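Local coordinates for hypothetical protein TT1465 (Thermus thermophilus, PDB 1WEK) that is of unknown function but belongs to the SLOG clan, with a Rossmann-like core of parallel strands flanked by helices, at residues V136-G141 against F166-G171. Residues are numbered along the deposited sequence; the frame is centred on the assembly and turned at random.
Sequences VFLPGG and FLLDRG. With PO4 (phosphate ion), chain G.
Val136 and Phe137 run beside Phe166 and Leu167 as neighbouring parallel strands, the two strands of a right-handed beta-alpha-beta crossover, with helix 142-156 as the connection, in a Rossmann-like sheet. Phe137 bonds through both of its backbone polar groups: its N gives a hydrogen to Phe166 O at 2.8 Å, and its O accepts one from Leu168 N. On the sheet face of Val136, Leu168 supplies the bump. Its CD1 settles into the notch between Val136 CG1, 3.8 Å away, and Leu138 CD2, 3.6 Å away. Val136 turns CG1 anti to its own N (chi1 -169°), which presents that methyl to Leu168, while the Leu138 and Leu168 side chains lie alongside each other, pointing the same way; Leu61 of helix 53-68 adds to this cluster.

On the opposite face the pair contributes Phe137 and Leu167. Leu167 CD2 rests against Phe137 CB, its side chain slanting across the root of the aromatic group. The ring itself reaches on to helix 142-156, among Thr144, Leu148 and Val151, and stacks with Phe43, while Phe166 O meets its edge at CD1.

Past the strands, the chain turns at Pro139 towards the phosphate ion, which Gly141 N grips through O1 at 2.6 Å, at the N-cap of helix 142-156; Gly143, Thr144 and Ala46 bind the same ion. Asp169, N-cap of helix 170-185, spends OD1 on Tyr172 N. Its side chain crosses that of Pro139 at about a right angle, Asp169 CB against Pro139 CG, and beside it Pro139 CD lies 3.3 Å from Leu168 O.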
ATOM      1  N   VAL A 136      -1.231   0.954 -34.809  1.00 17.70           N
ATOM      2  CA  VAL A 136      -0.661   1.207 -36.127  1.00 15.02           C
ATOM      3  C   VAL A 136       0.874   1.242 -36.024  1.00 14.39           C
ATOM      4  O   VAL A 136       1.451   2.031 -35.273  1.00 14.16           O
ATOM      5  CB  VAL A 136      -1.147   2.553 -36.712  1.00 14.39           C
ATOM      6  CG1 VAL A 136      -0.761   2.645 -38.193  1.00 12.49           C
ATOM      7  CG2 VAL A 136      -2.679   2.683 -36.553  1.00 18.23           C
ATOM      8  N   PHE A 137       1.536   0.389 -36.786  1.00 13.95           N
ATOM      9  CA  PHE A 137       2.998   0.366 -36.766  1.00 15.15           C
ATOM     10  C   PHE A 137       3.607   0.917 -38.059  1.00 16.91           C
ATOM     11  O   PHE A 137       3.448   0.337 -39.133  1.00 15.07           O
ATOM     12  CB  PHE A 137       3.479  -1.058 -36.477  1.00  7.44           C
ATOM     13  CG  PHE A 137       3.048  -1.559 -35.118  1.00  4.73           C
ATOM     14  CD1 PHE A 137       1.787  -2.110 -34.932  1.00  1.34           C
ATOM     15  CD2 PHE A 137       3.858  -1.367 -34.008  1.00  5.71           C
ATOM     16  CE1 PHE A 137       1.327  -2.454 -33.656  1.00  5.25           C
ATOM     17  CE2 PHE A 137       3.406  -1.709 -32.716  1.00 11.83           C
ATOM     18  CZ  PHE A 137       2.132  -2.252 -32.545  1.00  7.93           C
ATOM     19  N   LEU A 138       4.286   2.062 -37.951  1.00 16.61           N
ATOM     20  CA  LEU A 138       4.930   2.672 -39.114  1.00 17.61           C
ATOM     21  C   LEU A 138       6.399   2.248 -39.119  1.00 15.86           C
ATOM     22  O   LEU A 138       6.891   1.713 -38.124  1.00 14.75           O
ATOM     23  CB  LEU A 138       4.811   4.206 -39.036  1.00 19.85           C
ATOM     24  CG  LEU A 138       3.408   4.782 -39.256  1.00 20.02           C
ATOM     25  CD1 LEU A 138       3.103   5.885 -38.235  1.00 20.34           C
ATOM     26  CD2 LEU A 138       3.308   5.317 -40.670  1.00 21.17           C
ATOM     27  N   PRO A 139       7.107   2.417 -40.253  1.00 14.97           N
ATOM     28  CA  PRO A 139       8.519   2.013 -40.220  1.00 10.27           C
ATOM     29  C   PRO A 139       9.172   2.551 -38.947  1.00 10.93           C
ATOM     30  O   PRO A 139       8.945   3.714 -38.555  1.00  6.34           O
ATOM     31  CB  PRO A 139       9.086   2.658 -41.477  1.00  5.42           C
ATOM     32  CG  PRO A 139       7.949   2.475 -42.459  1.00  3.42           C
ATOM     33  CD  PRO A 139       6.699   2.792 -41.622  1.00 12.77           C
ATOM     34  N   GLY A 140       9.947   1.688 -38.301  1.00  9.15           N
ATOM     35  CA  GLY A 140      10.643   2.023 -37.071  1.00 10.93           C
ATOM     36  C   GLY A 140      11.802   1.047 -36.877  1.00 14.76           C
ATOM     37  O   GLY A 140      12.163   0.307 -37.807  1.00 13.12           O
ATOM     38  N   GLY A 141      12.385   1.050 -35.681  1.00 15.65           N
ATOM     39  CA  GLY A 141      13.512   0.181 -35.379  1.00 13.62           C
ATOM     40  C   GLY A 141      13.233  -0.756 -34.220  1.00 15.21           C
ATOM     41  O   GLY A 141      12.171  -1.363 -34.169  1.00 17.66           O
ATOM     42  N   PHE A 166      -2.318  -2.787 -37.588  1.00 15.55           N
ATOM     43  CA  PHE A 166      -1.886  -2.485 -38.941  1.00 13.46           C
ATOM     44  C   PHE A 166      -0.392  -2.188 -39.031  1.00 13.31           C
ATOM     45  O   PHE A 166       0.197  -1.654 -38.098  1.00 12.36           O
ATOM     46  CB  PHE A 166      -2.649  -1.272 -39.480  1.00 16.96           C
ATOM     47  CG  PHE A 166      -4.114  -1.501 -39.642  1.00 17.31           C
ATOM     48  CD1 PHE A 166      -4.985  -1.284 -38.587  1.00 22.79           C
ATOM     49  CD2 PHE A 166      -4.627  -1.931 -40.860  1.00 22.62           C
ATOM     50  CE1 PHE A 166      -6.344  -1.487 -38.744  1.00 23.21           C
ATOM     51  CE2 PHE A 166      -5.979  -2.137 -41.025  1.00 21.02           C
ATOM     52  CZ  PHE A 166      -6.836  -1.914 -39.965  1.00 22.88           C
ATOM     53  N   LEU A 167       0.211  -2.546 -40.161  1.00 15.80           N
ATOM     54  CA  LEU A 167       1.619  -2.262 -40.409  1.00 15.77           C
ATOM     55  C   LEU A 167       1.606  -1.422 -41.669  1.00 17.99           C
ATOM     56  O   LEU A 167       1.185  -1.890 -42.725  1.00 20.28           O
ATOM     57  CB  LEU A 167       2.421  -3.531 -40.683  1.00 14.37           C
ATOM     58  CG  LEU A 167       2.322  -4.719 -39.728  1.00 21.76           C
ATOM     59  CD1 LEU A 167       3.493  -5.625 -40.006  1.00 16.43           C
ATOM     60  CD2 LEU A 167       2.344  -4.267 -38.259  1.00 21.60           C
ATOM     61  N   LEU A 168       2.039  -0.177 -41.557  1.00 19.20           N
ATOM     62  CA  LEU A 168       2.073   0.698 -42.712  1.00 21.22           C
ATOM     63  C   LEU A 168       3.397   0.623 -43.440  1.00 21.43           C
ATOM     64  O   LEU A 168       4.467   0.654 -42.820  1.00 23.50           O
ATOM     65  CB  LEU A 168       1.785   2.145 -42.300  1.00 22.65           C
ATOM     66  CG  LEU A 168       0.302   2.511 -42.277  1.00 26.48           C
ATOM     67  CD1 LEU A 168       0.112   3.913 -41.700  1.00 26.19           C
ATOM     68  CD2 LEU A 168      -0.244   2.422 -43.705  1.00 23.67           C
ATOM     69  N   ASP A 169       3.301   0.537 -44.765  1.00 20.63           N
ATOM     70  CA  ASP A 169       4.437   0.466 -45.683  1.00 21.03           C
ATOM     71  C   ASP A 169       4.897  -0.978 -45.892  1.00 21.73           C
ATOM     72  O   ASP A 169       5.828  -1.450 -45.242  1.00 24.47           O
ATOM     73  CB  ASP A 169       5.604   1.323 -45.188  1.00 16.87           C
ATOM     74  CG  ASP A 169       6.715   1.414 -46.212  1.00 26.98           C
ATOM     75  OD1 ASP A 169       6.949   0.397 -46.921  1.00 22.06           O
ATOM     76  OD2 ASP A 169       7.356   2.491 -46.313  1.00 25.13           O
ATOM     77  N   ARG A 170       4.238  -1.654 -46.826  1.00 20.75           N
ATOM     78  CA  ARG A 170       4.499  -3.054 -47.168  1.00 21.13           C
ATOM     79  C   ARG A 170       5.947  -3.453 -47.397  1.00 17.61           C
ATOM     80  O   ARG A 170       6.423  -4.422 -46.812  1.00 17.91           O
ATOM     81  CB  ARG A 170       3.710  -3.435 -48.421  1.00 22.44           C
ATOM     82  CG  ARG A 170       2.204  -3.282 -48.306  1.00 25.21           C
ATOM     83  CD  ARG A 170       1.535  -3.901 -49.529  1.00 28.68           C
ATOM     84  NE  ARG A 170       0.544  -4.898 -49.145  1.00 33.29           N
ATOM     85  CZ  ARG A 170      -0.735  -4.629 -48.916  1.00 35.87           C
ATOM     86  NH1 ARG A 170      -1.192  -3.381 -49.041  1.00 37.01           N
ATOM     87  NH2 ARG A 170      -1.552  -5.601 -48.538  1.00 34.16           N
ATOM     88  N   GLY A 171       6.628  -2.720 -48.274  1.00 13.32           N
ATOM     89  CA  GLY A 171       8.010  -3.020 -48.590  1.00 14.54           C
ATOM     90  C   GLY A 171       8.944  -2.949 -47.400  1.00 15.41           C
ATOM     91  O   GLY A 171       9.975  -3.619 -47.364  1.00 15.30           O
TER
HETATM   92  P   PO4 G 501      12.452   2.987 -32.529  1.00 20.22           P
HETATM   93  O1  PO4 G 501      11.595   2.165 -33.428  1.00 17.95           O
HETATM   94  O2  PO4 G 501      12.941   4.186 -33.260  1.00 16.82           O
HETATM   95  O3  PO4 G 501      13.610   2.172 -32.077  1.00 19.77           O
HETATM   96  O4  PO4 G 501      11.658   3.422 -31.350  1.00 20.63           O